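Local coordinates for protein fructokinase (PDB 3LJS) that probably transfers a phosphate group from ATP to fructose, as a sugar kinase of the PfkB (ribokinase-like) family, at residues B[39-51]-B[312-324]. Sequence-based numbering, arbitrary orientation.
Sequences PANVAVAVARLGG and AFTAMPMLSEVLS
Arg-48 reaches from the last turn of helix 39-49 onto the extended chain at Met-316 to Met-318. Its NE donates to Met-316 O at 3.1 Å (N-H...O 155°); the oxygen lies in the guanidinium plane, whereas NE stands above the carbonyl plane. Met-318, a selenomethionine, lays its CG over one face of the guanidinium, 3.4 Å from Arg-48 CZ. CG of Arg-48 is anti to the backbone N (chi1 -172°) and the chain then bends at chi2, which brings its methylenes against Met-316 CB and Pro-317 O. The side chain of Met-316, also selenomethionine, runs back along the helix, with CG on Val-44 CG1 and CE 3.9 Å from Ala-45 CB. Further on, the amide of Asn-41 crosses the Phe-313 ring obliquely, planes 61° apart, Asn-41 CG 3.7 Å from Phe-313 CD2. At the other end Leu-49 CD2 sits 4.0 Å from Val-322 CG2. In this ribokinase-like fold the contact ties a helix packed on strand 53-60 of the central sheet to the lead-in of C-terminal helix 319-328. Waters bridge the backbones: one joins Ala-45 O to Pro-317 O, another Arg-48 O to Leu-319 N. A third links Arg-48 NH2, Met-316 O and Glu-321 OE1; Glu-321 OE1 also accepts from Met-318 N, the N-cap residue of helix 319-328, at 3.0 Å. Asn-41 ND2 donates to OD2 of Asp-262, the residue that follows the ATP-binding Gly-261.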
# COMPACT_ATOMS: atom_id res chain seq x y z
N PRO B 39 -8.17 17.73 1.21
CA PRO B 39 -9.36 18.31 0.58
C PRO B 39 -10.61 17.43 0.74
O PRO B 39 -11.73 17.93 0.76
CB PRO B 39 -8.94 18.51 -0.88
CG PRO B 39 -7.82 17.51 -1.07
CD PRO B 39 -7.07 17.59 0.23
N ALA B 40 -10.40 16.12 0.87
CA ALA B 40 -11.51 15.19 1.05
C ALA B 40 -12.18 15.43 2.40
O ALA B 40 -13.40 15.43 2.50
CB ALA B 40 -11.02 13.74 0.95
N ASN B 41 -11.36 15.63 3.44
CA ASN B 41 -11.89 15.89 4.78
C ASN B 41 -12.69 17.20 4.77
O ASN B 41 -13.74 17.30 5.38
CB ASN B 41 -10.76 16.02 5.81
CG ASN B 41 -9.99 14.72 6.02
OD1 ASN B 41 -10.54 13.63 5.91
ND2 ASN B 41 -8.71 14.85 6.37
N VAL B 42 -12.17 18.20 4.08
CA VAL B 42 -12.86 19.49 4.02
C VAL B 42 -14.23 19.31 3.38
O VAL B 42 -15.22 19.85 3.87
CB VAL B 42 -12.04 20.53 3.23
CG1 VAL B 42 -12.84 21.81 3.06
CG2 VAL B 42 -10.72 20.82 3.96
N ALA B 43 -14.28 18.53 2.31
CA ALA B 43 -15.53 18.28 1.60
C ALA B 43 -16.58 17.63 2.50
O ALA B 43 -17.75 18.04 2.52
CB ALA B 43 -15.27 17.39 0.38
N VAL B 44 -16.17 16.61 3.25
CA VAL B 44 -17.09 15.91 4.13
C VAL B 44 -17.57 16.81 5.26
O VAL B 44 -18.72 16.73 5.69
CB VAL B 44 -16.46 14.63 4.71
CG1 VAL B 44 -17.42 13.98 5.70
CG2 VAL B 44 -16.15 13.65 3.58
N ALA B 45 -16.68 17.68 5.75
CA ALA B 45 -17.06 18.59 6.83
C ALA B 45 -18.12 19.56 6.32
O ALA B 45 -19.08 19.86 7.03
CB ALA B 45 -15.84 19.35 7.33
N VAL B 46 -17.95 20.05 5.10
CA VAL B 46 -18.90 20.99 4.51
C VAL B 46 -20.25 20.31 4.28
O VAL B 46 -21.30 20.89 4.56
CB VAL B 46 -18.39 21.54 3.14
CG1 VAL B 46 -19.47 22.39 2.47
CG2 VAL B 46 -17.13 22.37 3.35
N ALA B 47 -20.23 19.08 3.77
CA ALA B 47 -21.46 18.33 3.50
C ALA B 47 -22.24 18.04 4.78
O ALA B 47 -23.47 18.06 4.78
CB ALA B 47 -21.13 17.03 2.78
N ARG B 48 -21.53 17.76 5.86
CA ARG B 48 -22.18 17.47 7.13
C ARG B 48 -22.96 18.69 7.63
O ARG B 48 -24.00 18.55 8.28
CB ARG B 48 -21.13 17.04 8.15
CG ARG B 48 -21.67 16.51 9.46
CD ARG B 48 -22.45 15.22 9.28
NE ARG B 48 -22.75 14.60 10.57
CZ ARG B 48 -23.80 13.82 10.81
NH1 ARG B 48 -24.65 13.55 9.83
NH2 ARG B 48 -23.98 13.30 12.01
N LEU B 49 -22.45 19.88 7.32
CA LEU B 49 -23.10 21.13 7.74
C LEU B 49 -24.27 21.49 6.83
O LEU B 49 -25.04 22.39 7.14
CB LEU B 49 -22.08 22.27 7.74
CG LEU B 49 -20.90 22.12 8.70
CD1 LEU B 49 -19.85 23.19 8.39
CD2 LEU B 49 -21.39 22.25 10.14
N GLY B 50 -24.39 20.80 5.70
CA GLY B 50 -25.47 21.07 4.77
C GLY B 50 -25.11 21.93 3.57
O GLY B 50 -25.98 22.31 2.79
N GLY B 51 -23.83 22.24 3.41
CA GLY B 51 -23.43 23.07 2.28
C GLY B 51 -23.32 22.30 0.98
O GLY B 51 -23.13 21.08 0.99
N ALA B 312 -7.01 11.64 10.97
CA ALA B 312 -8.14 11.00 10.30
C ALA B 312 -9.42 11.25 11.10
O ALA B 312 -9.53 10.86 12.26
CB ALA B 312 -7.90 9.50 10.16
N PHE B 313 -10.39 11.88 10.45
CA PHE B 313 -11.66 12.21 11.08
C PHE B 313 -12.64 11.05 11.11
O PHE B 313 -12.88 10.40 10.09
CB PHE B 313 -12.27 13.42 10.36
CG PHE B 313 -11.45 14.67 10.50
CD1 PHE B 313 -11.77 15.62 11.47
CD2 PHE B 313 -10.34 14.89 9.70
CE1 PHE B 313 -10.99 16.76 11.64
CE2 PHE B 313 -9.55 16.03 9.86
CZ PHE B 313 -9.88 16.97 10.83
N THR B 314 -13.22 10.80 12.28
CA THR B 314 -14.19 9.73 12.43
C THR B 314 -15.60 10.29 12.53
O THR B 314 -16.58 9.55 12.43
CB THR B 314 -13.88 8.87 13.69
OG1 THR B 314 -13.87 9.70 14.85
CG2 THR B 314 -12.53 8.19 13.54
N ALA B 315 -15.72 11.61 12.72
CA ALA B 315 -17.02 12.25 12.83
C ALA B 315 -16.96 13.77 12.65
O ALA B 315 -16.12 14.44 13.25
CB ALA B 315 -17.66 11.92 14.18
N MSE B 316 -17.86 14.29 11.82
CA MSE B 316 -17.95 15.72 11.57
C MSE B 316 -19.26 16.18 12.21
O MSE B 316 -20.25 15.44 12.23
CB MSE B 316 -17.97 16.01 10.06
CG MSE B 316 -16.71 15.54 9.35
SE MSE B 316 -15.12 16.43 10.01
CE MSE B 316 -13.96 16.17 8.47
N PRO B 317 -19.29 17.41 12.74
CA PRO B 317 -20.52 17.91 13.37
C PRO B 317 -21.55 18.50 12.41
O PRO B 317 -21.20 19.01 11.34
CB PRO B 317 -19.98 18.95 14.34
CG PRO B 317 -18.88 19.59 13.52
CD PRO B 317 -18.18 18.37 12.91
N MSE B 318 -22.82 18.42 12.80
CA MSE B 318 -23.90 18.98 12.00
C MSE B 318 -24.05 20.45 12.41
O MSE B 318 -23.54 20.86 13.46
CB MSE B 318 -25.21 18.23 12.26
CG MSE B 318 -25.18 16.77 11.87
SE MSE B 318 -26.90 15.92 12.19
CE MSE B 318 -26.83 15.86 14.12
N LEU B 319 -24.75 21.22 11.60
CA LEU B 319 -24.94 22.64 11.88
C LEU B 319 -25.52 22.88 13.28
O LEU B 319 -25.02 23.71 14.04
CB LEU B 319 -25.83 23.28 10.82
CG LEU B 319 -26.14 24.77 11.01
CD1 LEU B 319 -24.83 25.56 11.06
CD2 LEU B 319 -27.02 25.26 9.87
N SER B 320 -26.57 22.14 13.62
CA SER B 320 -27.22 22.29 14.92
C SER B 320 -26.24 22.12 16.09
O SER B 320 -26.30 22.87 17.06
CB SER B 320 -28.36 21.28 15.06
OG SER B 320 -27.88 19.96 14.87
N GLU B 321 -25.35 21.14 15.98
CA GLU B 321 -24.37 20.88 17.03
C GLU B 321 -23.34 21.99 17.15
O GLU B 321 -22.91 22.34 18.25
CB GLU B 321 -23.68 19.54 16.75
CG GLU B 321 -24.65 18.39 16.69
CD GLU B 321 -23.98 17.07 16.38
OE1 GLU B 321 -23.25 17.01 15.37
OE2 GLU B 321 -24.19 16.10 17.13
N VAL B 322 -22.92 22.54 16.01
CA VAL B 322 -21.95 23.63 16.03
C VAL B 322 -22.59 24.88 16.63
O VAL B 322 -22.00 25.53 17.49
CB VAL B 322 -21.46 23.96 14.60
CG1 VAL B 322 -20.53 25.18 14.64
CG2 VAL B 322 -20.74 22.76 14.01
N LEU B 323 -23.79 25.21 16.18
CA LEU B 323 -24.48 26.39 16.70
C LEU B 323 -24.78 26.25 18.20
O LEU B 323 -24.72 27.23 18.93
CB LEU B 323 -25.77 26.65 15.91
CG LEU B 323 -25.56 27.03 14.44
CD1 LEU B 323 -26.91 27.23 13.74
CD2 LEU B 323 -24.73 28.32 14.36
N SER B 324 -25.08 25.03 18.65
CA SER B 324 -25.37 24.81 20.07
C SER B 324 -24.12 25.08 20.90
O SER B 324 -24.21 25.65 21.98
CB SER B 324 -25.85 23.38 20.33
OG SER B 324 -27.11 23.16 19.74
O HOH W 1 -6.78 13.34 8.20
O HOH W 2 -18.89 19.49 9.77
O HOH W 3 -26.15 20.00 9.34
O HOH W 4 -22.12 14.47 14.17